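Local atomic coordinates of threonine--tRNA ligase catalytic subunit (Aeropyrum pernix, PDB entry 3A32), a protein that probably catalyses the ATP-dependent attachment of threonine to tRNA(Thr) with the help of a zinc ion, and probably cannot deacylate mischarged seryl-tRNA(Thr). Residues Pro109-Tyr114 against Val136-Arg141; Arg66-Val71 against Ile309-Leu314; Pro50-Leu55 against Ser316-Leu321; Pro74-Thr79 against Tyr96-Glu101. One frame throughout, in Å; residues are numbered along the deposited sequence.

Contact 1: residues Pro109-Tyr114 against Val136-Arg141; sequences PMNCPY and VFEFGR. With ZN (zinc ion), chain G.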
# COMPACT_ATOMS: atom_id res chain seq x y z
N PRO A 109 -12.99 7.94 -11.12
CA PRO A 109 -13.12 6.74 -11.98
C PRO A 109 -11.84 6.38 -12.73
O PRO A 109 -11.71 5.25 -13.23
CB PRO A 109 -14.24 7.15 -12.97
CG PRO A 109 -14.08 8.65 -13.12
CD PRO A 109 -13.33 9.17 -11.88
N MET A 110 -10.89 7.32 -12.82
CA MET A 110 -9.62 7.07 -13.50
C MET A 110 -8.55 7.93 -12.89
O MET A 110 -8.87 9.01 -12.37
CB MET A 110 -9.76 7.40 -14.99
CG MET A 110 -10.15 8.86 -15.32
SD MET A 110 -10.87 9.04 -17.02
CE MET A 110 -10.63 7.37 -17.68
N ASN A 111 -7.29 7.48 -12.95
CA ASN A 111 -6.15 8.23 -12.33
C ASN A 111 -5.50 9.23 -13.25
O ASN A 111 -4.79 10.13 -12.78
CB ASN A 111 -5.05 7.32 -11.81
CG ASN A 111 -5.57 6.20 -10.94
OD1 ASN A 111 -5.41 5.02 -11.25
ND2 ASN A 111 -6.18 6.56 -9.85
N CYS A 112 -5.74 9.07 -14.55
CA CYS A 112 -5.11 9.89 -15.62
C CYS A 112 -4.96 11.40 -15.41
O CYS A 112 -3.86 11.92 -15.60
CB CYS A 112 -5.78 9.64 -17.01
SG CYS A 112 -6.72 8.07 -17.14
N PRO A 113 -6.09 12.13 -15.17
CA PRO A 113 -6.03 13.58 -14.94
C PRO A 113 -5.16 13.96 -13.73
O PRO A 113 -4.43 14.96 -13.80
CB PRO A 113 -7.50 13.97 -14.70
CG PRO A 113 -8.32 12.87 -15.41
CD PRO A 113 -7.48 11.63 -15.23
N TYR A 114 -5.22 13.16 -12.66
CA TYR A 114 -4.33 13.40 -11.50
C TYR A 114 -2.87 13.23 -11.89
O TYR A 114 -2.06 14.08 -11.59
CB TYR A 114 -4.74 12.58 -10.27
CG TYR A 114 -5.78 13.27 -9.34
CD1 TYR A 114 -6.92 12.59 -8.90
CD2 TYR A 114 -5.59 14.55 -8.86
CE1 TYR A 114 -7.86 13.17 -8.05
CE2 TYR A 114 -6.52 15.14 -7.98
CZ TYR A 114 -7.63 14.46 -7.59
OH TYR A 114 -8.55 15.06 -6.74
N VAL A 136 4.96 7.54 -14.79
CA VAL A 136 4.35 7.61 -13.46
C VAL A 136 3.44 6.36 -13.25
O VAL A 136 2.56 6.08 -14.09
CB VAL A 136 3.60 8.97 -13.28
CG1 VAL A 136 2.47 9.18 -14.35
CG2 VAL A 136 3.05 9.12 -11.93
N PHE A 137 3.65 5.64 -12.14
CA PHE A 137 2.92 4.41 -11.80
C PHE A 137 2.06 4.61 -10.54
O PHE A 137 2.50 5.23 -9.59
CB PHE A 137 3.87 3.23 -11.50
CG PHE A 137 3.15 2.02 -10.97
CD1 PHE A 137 2.41 1.20 -11.83
CD2 PHE A 137 3.16 1.72 -9.61
CE1 PHE A 137 1.73 0.12 -11.36
CE2 PHE A 137 2.48 0.60 -9.13
CZ PHE A 137 1.76 -0.19 -9.99
N GLU A 138 0.86 4.03 -10.51
CA GLU A 138 0.02 4.07 -9.29
C GLU A 138 -0.77 2.78 -9.15
O GLU A 138 -1.36 2.34 -10.14
CB GLU A 138 -0.94 5.27 -9.26
CG GLU A 138 -1.87 5.24 -8.06
CD GLU A 138 -2.66 6.53 -7.83
OE1 GLU A 138 -2.59 7.48 -8.66
OE2 GLU A 138 -3.37 6.58 -6.81
N PHE A 139 -0.72 2.17 -7.96
CA PHE A 139 -1.63 1.10 -7.53
C PHE A 139 -2.92 1.84 -7.20
O PHE A 139 -3.12 2.32 -6.07
CB PHE A 139 -1.05 0.41 -6.28
CG PHE A 139 -1.74 -0.88 -5.88
CD1 PHE A 139 -1.54 -2.06 -6.59
CD2 PHE A 139 -2.56 -0.93 -4.75
CE1 PHE A 139 -2.19 -3.26 -6.22
CE2 PHE A 139 -3.18 -2.11 -4.35
CZ PHE A 139 -2.99 -3.29 -5.09
N GLY A 140 -3.79 2.02 -8.19
CA GLY A 140 -4.83 3.07 -8.05
C GLY A 140 -6.20 2.51 -7.79
O GLY A 140 -6.52 1.44 -8.28
N ARG A 141 -7.03 3.25 -7.06
CA ARG A 141 -8.39 2.76 -6.65
C ARG A 141 -9.47 3.62 -7.31
O ARG A 141 -9.54 4.82 -7.06
CB ARG A 141 -8.55 2.81 -5.14
CG ARG A 141 -7.54 1.92 -4.44
CD ARG A 141 -7.30 2.34 -3.01
NE ARG A 141 -6.59 1.24 -2.34
CZ ARG A 141 -5.28 1.21 -2.23
NH1 ARG A 141 -4.56 2.24 -2.68
NH2 ARG A 141 -4.70 0.18 -1.67
ZN ZN G . -5.16 6.60 -17.94
O HOH W 1 -5.04 4.66 -17.41

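Contact 2: residues Arg66-Val71 against Ile309-Leu314; sequences RGYYVV and IHRALL. With ZN (zinc ion), chain G.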
# COMPACT_ATOMS: atom_id res chain seq x y z
N ARG A 66 12.16 0.00 -12.72
CA ARG A 66 12.03 0.16 -14.13
C ARG A 66 11.93 1.64 -14.56
O ARG A 66 11.74 1.91 -15.72
CB ARG A 66 10.76 -0.59 -14.62
CG ARG A 66 10.72 -2.14 -14.35
CD ARG A 66 11.74 -2.94 -15.16
NE ARG A 66 11.50 -2.68 -16.57
CZ ARG A 66 11.99 -3.37 -17.62
NH1 ARG A 66 12.80 -4.41 -17.44
NH2 ARG A 66 11.66 -2.99 -18.86
N GLY A 67 12.01 2.58 -13.63
CA GLY A 67 12.08 3.99 -13.98
C GLY A 67 10.80 4.79 -13.86
O GLY A 67 10.73 5.93 -14.37
N TYR A 68 9.77 4.22 -13.23
CA TYR A 68 8.52 4.93 -13.02
C TYR A 68 8.60 5.59 -11.68
O TYR A 68 9.09 5.04 -10.73
CB TYR A 68 7.29 3.99 -12.97
CG TYR A 68 6.94 3.26 -14.26
CD1 TYR A 68 5.83 3.64 -15.03
CD2 TYR A 68 7.70 2.14 -14.68
CE1 TYR A 68 5.51 2.96 -16.20
CE2 TYR A 68 7.40 1.45 -15.85
CZ TYR A 68 6.31 1.85 -16.60
OH TYR A 68 6.03 1.12 -17.73
N TYR A 69 8.05 6.78 -11.60
CA TYR A 69 7.82 7.40 -10.33
C TYR A 69 6.55 6.80 -9.76
O TYR A 69 5.54 6.75 -10.44
CB TYR A 69 7.59 8.84 -10.55
CG TYR A 69 8.70 9.55 -11.23
CD1 TYR A 69 9.97 9.64 -10.65
CD2 TYR A 69 8.47 10.24 -12.45
CE1 TYR A 69 11.00 10.34 -11.29
CE2 TYR A 69 9.49 10.94 -13.07
CZ TYR A 69 10.73 10.99 -12.49
OH TYR A 69 11.72 11.69 -13.09
N VAL A 70 6.61 6.34 -8.51
CA VAL A 70 5.39 5.85 -7.88
C VAL A 70 4.65 6.93 -7.16
O VAL A 70 5.27 7.79 -6.50
CB VAL A 70 5.61 4.58 -7.02
CG1 VAL A 70 6.33 3.49 -7.92
CG2 VAL A 70 6.35 4.89 -5.75
N VAL A 71 3.34 6.93 -7.33
CA VAL A 71 2.52 7.95 -6.76
C VAL A 71 1.23 7.37 -6.19
O VAL A 71 0.87 6.20 -6.42
CB VAL A 71 2.23 9.12 -7.77
CG1 VAL A 71 3.55 9.71 -8.30
CG2 VAL A 71 1.30 8.67 -8.89
N ILE A 309 0.58 8.05 -23.20
CA ILE A 309 0.17 6.67 -23.14
C ILE A 309 -0.43 6.36 -21.76
O ILE A 309 0.11 6.75 -20.73
CB ILE A 309 1.37 5.72 -23.47
CG1 ILE A 309 1.80 5.89 -24.93
CG2 ILE A 309 1.02 4.24 -23.16
CD1 ILE A 309 3.10 5.21 -25.32
N HIS A 310 -1.57 5.67 -21.78
CA HIS A 310 -2.13 4.96 -20.63
C HIS A 310 -1.66 3.51 -20.78
O HIS A 310 -1.72 2.98 -21.88
CB HIS A 310 -3.65 4.85 -20.76
CG HIS A 310 -4.37 6.15 -21.00
ND1 HIS A 310 -5.03 6.82 -19.99
CD2 HIS A 310 -4.59 6.85 -22.14
CE1 HIS A 310 -5.62 7.88 -20.50
NE2 HIS A 310 -5.38 7.92 -21.80
N ARG A 311 -1.23 2.86 -19.70
CA ARG A 311 -0.88 1.44 -19.79
C ARG A 311 -1.13 0.71 -18.49
O ARG A 311 -0.90 1.26 -17.43
CB ARG A 311 0.58 1.26 -20.25
CG ARG A 311 1.68 2.00 -19.47
CD ARG A 311 2.48 1.08 -18.52
NE ARG A 311 1.79 0.65 -17.30
CZ ARG A 311 2.33 -0.15 -16.37
NH1 ARG A 311 3.58 -0.60 -16.51
NH2 ARG A 311 1.63 -0.49 -15.29
N ALA A 312 -1.61 -0.53 -18.54
CA ALA A 312 -1.58 -1.41 -17.37
C ALA A 312 -1.01 -2.73 -17.85
O ALA A 312 -1.15 -3.03 -19.02
CB ALA A 312 -2.99 -1.59 -16.78
N LEU A 313 -0.43 -3.54 -16.97
CA LEU A 313 0.04 -4.88 -17.31
C LEU A 313 -1.02 -5.91 -17.01
O LEU A 313 -1.28 -6.74 -17.84
CB LEU A 313 1.35 -5.25 -16.58
CG LEU A 313 2.50 -4.21 -16.56
CD1 LEU A 313 3.69 -4.76 -15.78
CD2 LEU A 313 2.97 -3.75 -17.95
N LEU A 314 -1.61 -5.87 -15.82
CA LEU A 314 -2.66 -6.79 -15.39
C LEU A 314 -4.01 -6.22 -15.78
O LEU A 314 -4.86 -6.95 -16.27
CB LEU A 314 -2.59 -6.97 -13.86
CG LEU A 314 -1.24 -7.35 -13.22
CD1 LEU A 314 -1.32 -7.54 -11.67
CD2 LEU A 314 -0.66 -8.58 -13.92
ZN ZN G . -5.16 6.60 -17.94
O HOH W 1 -5.04 4.66 -17.41

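Contact 3: residues Pro50-Leu55 against Ser316-Leu321; sequences PIRYAL and SIERFL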
# COMPACT_ATOMS: atom_id res chain seq x y z
N PRO A 50 -3.21 -9.49 3.33
CA PRO A 50 -1.78 -9.56 3.01
C PRO A 50 -1.49 -9.64 1.53
O PRO A 50 -0.50 -9.05 1.08
CB PRO A 50 -1.29 -10.81 3.79
CG PRO A 50 -2.35 -11.03 4.86
CD PRO A 50 -3.62 -10.62 4.20
N ILE A 51 -2.38 -10.30 0.77
CA ILE A 51 -2.27 -10.30 -0.68
C ILE A 51 -2.33 -8.86 -1.25
O ILE A 51 -1.55 -8.52 -2.11
CB ILE A 51 -3.40 -11.17 -1.37
CG1 ILE A 51 -3.37 -12.62 -0.93
CG2 ILE A 51 -3.26 -11.16 -2.91
CD1 ILE A 51 -4.35 -13.42 -1.71
N ARG A 52 -3.26 -8.04 -0.76
CA ARG A 52 -3.37 -6.66 -1.24
C ARG A 52 -2.17 -5.78 -0.89
O ARG A 52 -1.69 -5.05 -1.74
CB ARG A 52 -4.70 -6.03 -0.78
CG ARG A 52 -5.88 -6.66 -1.62
CD ARG A 52 -7.17 -5.91 -1.38
NE ARG A 52 -7.13 -4.55 -1.91
CZ ARG A 52 -7.36 -4.23 -3.19
NH1 ARG A 52 -7.65 -5.18 -4.08
NH2 ARG A 52 -7.32 -2.97 -3.58
N TYR A 53 -1.65 -5.88 0.33
CA TYR A 53 -0.45 -5.12 0.67
C TYR A 53 0.77 -5.64 -0.11
O TYR A 53 1.57 -4.83 -0.53
CB TYR A 53 -0.18 -5.13 2.17
CG TYR A 53 -1.16 -4.32 2.96
CD1 TYR A 53 -2.34 -4.90 3.43
CD2 TYR A 53 -0.93 -2.96 3.23
CE1 TYR A 53 -3.29 -4.15 4.15
CE2 TYR A 53 -1.85 -2.19 4.00
CZ TYR A 53 -3.02 -2.82 4.46
OH TYR A 53 -3.94 -2.14 5.20
N ALA A 54 0.88 -6.96 -0.28
CA ALA A 54 2.04 -7.56 -0.97
C ALA A 54 2.07 -7.11 -2.44
O ALA A 54 3.11 -6.75 -2.99
CB ALA A 54 2.02 -9.10 -0.86
N LEU A 55 0.89 -7.09 -3.04
CA LEU A 55 0.68 -6.70 -4.41
C LEU A 55 1.08 -5.22 -4.65
O LEU A 55 1.91 -4.92 -5.53
CB LEU A 55 -0.80 -6.98 -4.72
CG LEU A 55 -1.29 -7.81 -5.89
CD1 LEU A 55 -0.18 -8.66 -6.59
CD2 LEU A 55 -2.48 -8.63 -5.49
N SER A 316 -7.48 -4.52 -14.40
CA SER A 316 -8.10 -4.62 -13.10
C SER A 316 -7.43 -5.77 -12.36
O SER A 316 -7.37 -6.89 -12.85
CB SER A 316 -9.59 -4.86 -13.24
OG SER A 316 -10.17 -5.24 -12.01
N ILE A 317 -6.92 -5.47 -11.16
CA ILE A 317 -6.27 -6.45 -10.27
C ILE A 317 -7.27 -7.47 -9.74
O ILE A 317 -7.00 -8.66 -9.75
CB ILE A 317 -5.52 -5.75 -9.12
CG1 ILE A 317 -4.25 -5.11 -9.71
CG2 ILE A 317 -5.14 -6.78 -7.98
CD1 ILE A 317 -3.90 -3.81 -9.07
N GLU A 318 -8.43 -6.99 -9.28
CA GLU A 318 -9.53 -7.90 -8.90
C GLU A 318 -9.88 -8.85 -10.05
O GLU A 318 -9.98 -10.07 -9.86
CB GLU A 318 -10.76 -7.07 -8.46
CG GLU A 318 -10.63 -6.34 -7.12
CD GLU A 318 -9.79 -5.08 -7.20
OE1 GLU A 318 -9.35 -4.68 -8.29
OE2 GLU A 318 -9.53 -4.48 -6.15
N ARG A 319 -10.07 -8.30 -11.25
CA ARG A 319 -10.46 -9.11 -12.41
C ARG A 319 -9.37 -10.13 -12.70
O ARG A 319 -9.65 -11.33 -12.72
CB ARG A 319 -10.71 -8.28 -13.65
CG ARG A 319 -11.20 -9.09 -14.82
CD ARG A 319 -11.35 -8.28 -16.11
NE ARG A 319 -12.26 -9.04 -16.99
CZ ARG A 319 -11.91 -10.03 -17.82
NH1 ARG A 319 -10.62 -10.40 -18.02
NH2 ARG A 319 -12.88 -10.66 -18.50
N PHE A 320 -8.13 -9.64 -12.87
CA PHE A 320 -6.94 -10.50 -13.04
C PHE A 320 -6.92 -11.61 -12.02
O PHE A 320 -6.66 -12.72 -12.36
CB PHE A 320 -5.61 -9.73 -12.88
CG PHE A 320 -4.43 -10.55 -13.31
CD1 PHE A 320 -3.99 -10.50 -14.63
CD2 PHE A 320 -3.82 -11.43 -12.42
CE1 PHE A 320 -2.93 -11.33 -15.06
CE2 PHE A 320 -2.75 -12.24 -12.83
CZ PHE A 320 -2.31 -12.20 -14.15
N LEU A 321 -7.09 -11.27 -10.74
CA LEU A 321 -7.08 -12.23 -9.64
C LEU A 321 -8.23 -13.24 -9.78
O LEU A 321 -8.02 -14.42 -9.55
CB LEU A 321 -7.10 -11.50 -8.28
CG LEU A 321 -7.10 -12.47 -7.10
CD1 LEU A 321 -5.78 -13.26 -7.04
CD2 LEU A 321 -7.37 -11.75 -5.75

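Contact 4: residues Pro74-Thr79 against Tyr96-Glu101; sequences PIIAST and YLFDIE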
# COMPACT_ATOMS: atom_id res chain seq x y z
N PRO A 74 -5.45 11.43 -5.06
CA PRO A 74 -6.68 11.38 -4.27
C PRO A 74 -7.79 10.52 -4.82
O PRO A 74 -7.89 10.27 -6.03
CB PRO A 74 -7.13 12.83 -4.23
CG PRO A 74 -5.85 13.60 -4.40
CD PRO A 74 -5.11 12.81 -5.42
N ILE A 75 -8.63 10.08 -3.90
CA ILE A 75 -9.78 9.30 -4.25
C ILE A 75 -10.97 10.12 -4.78
O ILE A 75 -11.79 9.58 -5.57
CB ILE A 75 -10.11 8.33 -3.10
CG1 ILE A 75 -8.95 7.33 -3.10
CG2 ILE A 75 -11.55 7.70 -3.27
CD1 ILE A 75 -9.13 6.08 -2.34
N ILE A 76 -11.07 11.39 -4.37
CA ILE A 76 -12.14 12.26 -4.83
C ILE A 76 -11.55 13.45 -5.59
O ILE A 76 -10.34 13.68 -5.54
CB ILE A 76 -13.08 12.69 -3.72
CG1 ILE A 76 -12.36 13.57 -2.65
CG2 ILE A 76 -13.78 11.45 -3.14
CD1 ILE A 76 -13.34 14.38 -1.64
N ALA A 77 -12.37 14.13 -6.35
CA ALA A 77 -11.91 15.31 -7.08
C ALA A 77 -13.11 16.16 -7.43
O ALA A 77 -14.19 15.63 -7.62
CB ALA A 77 -11.17 14.92 -8.38
N SER A 78 -12.90 17.46 -7.55
CA SER A 78 -13.89 18.33 -8.17
C SER A 78 -14.12 17.78 -9.54
O SER A 78 -13.17 17.33 -10.19
CB SER A 78 -13.34 19.76 -8.29
OG SER A 78 -14.14 20.60 -9.14
N THR A 79 -15.37 17.86 -10.02
CA THR A 79 -15.62 17.50 -11.40
C THR A 79 -14.99 18.42 -12.43
O THR A 79 -14.95 18.08 -13.63
CB THR A 79 -17.11 17.32 -11.71
OG1 THR A 79 -17.86 18.43 -11.16
CG2 THR A 79 -17.60 15.98 -11.15
N TYR A 96 -19.73 8.31 -9.92
CA TYR A 96 -20.45 8.56 -8.68
C TYR A 96 -20.23 10.03 -8.26
O TYR A 96 -19.09 10.46 -7.98
CB TYR A 96 -19.99 7.58 -7.58
CG TYR A 96 -20.23 6.12 -7.95
CD1 TYR A 96 -21.51 5.67 -8.32
CD2 TYR A 96 -19.19 5.19 -7.87
CE1 TYR A 96 -21.74 4.31 -8.62
CE2 TYR A 96 -19.41 3.86 -8.15
CZ TYR A 96 -20.67 3.42 -8.54
OH TYR A 96 -20.88 2.08 -8.84
N LEU A 97 -21.31 10.80 -8.26
CA LEU A 97 -21.19 12.26 -8.06
C LEU A 97 -21.82 12.69 -6.75
O LEU A 97 -22.81 12.09 -6.29
CB LEU A 97 -21.83 13.04 -9.20
CG LEU A 97 -21.16 12.78 -10.56
CD1 LEU A 97 -21.91 13.57 -11.65
CD2 LEU A 97 -19.70 13.16 -10.53
N PHE A 98 -21.25 13.71 -6.14
CA PHE A 98 -21.79 14.21 -4.89
C PHE A 98 -21.44 15.69 -4.74
O PHE A 98 -20.60 16.25 -5.46
CB PHE A 98 -21.33 13.34 -3.68
CG PHE A 98 -19.83 13.30 -3.47
CD1 PHE A 98 -19.19 14.22 -2.61
CD2 PHE A 98 -19.04 12.35 -4.13
CE1 PHE A 98 -17.77 14.22 -2.40
CE2 PHE A 98 -17.60 12.32 -3.95
CZ PHE A 98 -16.98 13.25 -3.09
N ASP A 99 -22.12 16.32 -3.80
CA ASP A 99 -22.04 17.73 -3.56
C ASP A 99 -21.21 18.04 -2.30
O ASP A 99 -21.36 17.33 -1.31
CB ASP A 99 -23.47 18.21 -3.29
CG ASP A 99 -23.58 19.70 -3.35
OD1 ASP A 99 -23.54 20.19 -4.51
OD2 ASP A 99 -23.67 20.34 -2.25
N ILE A 100 -20.36 19.07 -2.38
CA ILE A 100 -19.78 19.81 -1.23
C ILE A 100 -19.88 21.25 -1.80
O ILE A 100 -19.01 21.71 -2.52
CB ILE A 100 -18.25 19.46 -1.01
CG1 ILE A 100 -17.94 17.95 -1.15
CG2 ILE A 100 -17.77 20.02 0.30
CD1 ILE A 100 -16.45 17.57 -1.05
N GLU A 101 -20.89 22.03 -1.54
CA GLU A 101 -21.20 22.85 -0.42
C GLU A 101 -21.69 23.70 -1.59
O GLU A 101 -21.14 24.74 -1.87
CB GLU A 101 -19.92 23.55 0.10
CG GLU A 101 -19.90 23.83 1.58
CD GLU A 101 -18.52 24.27 2.09
OE1 GLU A 101 -17.90 25.20 1.55
OE2 GLU A 101 -18.06 23.65 3.08

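Contact 1: residues Pro109-Tyr114 against Val136-Arg141
N111 lays its side-chain amide over the carboxylate of E138, the two flat groups stacked with their planes 24° apart. N111 CG and E138 OE1 are 4.0 Å apart, and no hydrogen bond joins the pair. The end of the same amide rests against G140 CA. Glycine suits that position because a CB would point at N111 and collide with it. E138 reaches the amide with an extended chain, its CG anti to the backbone N (chi1 175°), which carries the carboxylate off the strand toward the loop. There OE1 accepts from H115 NE2 and is also hydrogen-bonded to T73 OG1, so the carboxylate is pinned by partners beyond the two segments.

The strand 134-143 is the first strand of the class II motif 2 hairpin. It pairs with 159-170 through backbone bonds such as E138 with D164 and G140 with Q162. The facing loop leads into helix 112-126, and right after N111 comes a zinc ligand: C112 SG binds the zinc ion at 2.3 Å. H166 and H310 supply the other protein ligands, and the O of water 1 lies 2.0 Å from the metal. Cysteine suits the place because its sulfur is a strong donor for zinc. Farther out, R144 NE holds P109 O, while R141, directed away from N111, forms a salt bridge through NE with E72 of the second subunit.

Contact 2: residues Arg66-Val71 against Ile309-Leu314
Y68 OH is gripped by two partners: R311 NH1 donates to it at 3.2 Å, and it is also hydrogen-bonded to E184 OE1. Y68 leads into the short edge strand 69-70 of the class II catalytic sheet, just after the motif 1 helix, and R311 lies on the motif 3 strand 306-316. Strands 134-143 and 159-170 lie between them, so the side chains meet over one face of the sheet. The bond is bent, with an N-H...O angle of 135°, and the hydroxyl sits 31° out of the guanidinium plane. R311 gets there by folding: the bend at chi2 places CD 3.6 Å from Y68 OH, and that at chi3 swings NH1 to the hydroxyl. Arginine suits the place because its several N-H groups serve different acceptors, NH2 giving to D163 O and NH1 also bonding H63 NE2. Tyrosine offers a ring as well, which takes K135 in a cation-pi contact and H63 edge-to-face. A phenylalanine here would probably keep that ring packing but leave R311 NH1 and E184 OE1 without their shared hydroxyl. One residue before R311, H310 turns to the zinc ion, its ND1 2.1 Å from the metal while NE2 bonds D284 OD2.

Contact 3: residues Pro50-Leu55 against Ser316-Leu321
The charged interaction is a salt bridge from R52 NH1 to E318 OE2, 2.9 Å long. It is bent, with an N-H...O angle of 134°, and the donor comes from above the carboxylate, 49° out of its plane. Neither side chain reaches the other by its first bond alone; R52 bends at chi3 (67°) and E318 at chi2, so that they cross at about a right angle. Further hydrogen bonds fix both groups, since T161 accepts from R52 NH2 at its OG1 and donates its backbone N to E318 OE1. R52 NE adds a salt bridge to E72 of the second subunit. A leucine in place of R52 would probably leave E318 OE2 without this cationic partner, cost T161 OG1 a donor and take one salt bridge from E72 of the second subunit.

The apolar part is light. L55 CD2 approaches I317 CG2 at 4.1 Å, the two branched chains sliding past each other in opposite directions, while I51 and L321 face one another at longer range. Branched aliphatic residues suit this buried seam, which asks for bulk but no polarity.

In 316-321, S316 is the N-cap of the helix, with OG accepting from R319 N at 3.2 Å. This strand-to-helix passage, with the adjacent E318 and R319, has the form of class II motif 3, here packed on the long motif 1 helix 48-65.

Contact 4: residues Pro74-Thr79 against Tyr96-Glu101
I76 sets its CG2 methyl against the edge of the F98 ring, 3.7 Å from CZ and near the ring plane. Its CB lies in that plane too, 4.0 Å from F98 CZ, so the aromatic edge abuts the whole branch point of the isoleucine. The two side chains cross at about a right angle. In I76, CG1 lies between the backbone N and the carbonyl carbon (chi1 64°), and CD1 at the end of that branch approaches I100 CD1 at a loose 4.5 Å. A beta-branched residue therefore suits the spot: CG2 meets the ring edge, and the longer branch ends near both the ring and I100.

At the other end, T79 CG2 meets L97 CD2 at 3.6 Å. The methyl of the threonine faces the leucine while its hydroxyl, OG1, is hydrogen-bonded to E104 OE1; threonine suits the place because it offers both groups. S78, just before, caps the following turn by accepting from E80 N with OG.

Strands 76-78 and 96-100 are the outer members of a three-stranded antiparallel sheet with 103-107 between them. A77 pairs with A106 and F98 with F105, and the touching spans 76-79 and 97-100 point 96° apart, consistent with a strongly twisted small sheet. F98 also meets the ring of Y96 of the second subunit, so this sheet lies at the dimer interface. Across the two segments no hydrogen bond forms: the middle strand supplies the backbone pairing, and what these outer strands share is dispersion between methyl groups and an aromatic edge.

In the fold
Contacts 1 and 2 meet at the zinc ion, supplying C112 and H310 as ligands and sharing water 1. Their centres are about 10 Å apart, and their strands 134-143 and 69-70 are neighbours in the catalytic sheet, with F137 N 2.8 Å from Y69 O. Contact 3 lies farther off, the I317 side chain about 14 Å from the zinc ion, but it adjoins contact 1 where F139 CE1 packs 3.4 Å from I317 CD1. Contact 4 is tied to contact 1 by Y114 OH, 2.6 Å from I76 O. Its centre is about 25 Å from that of contact 2 and it stays clear of contact 3. All four contacts reach the second subunit.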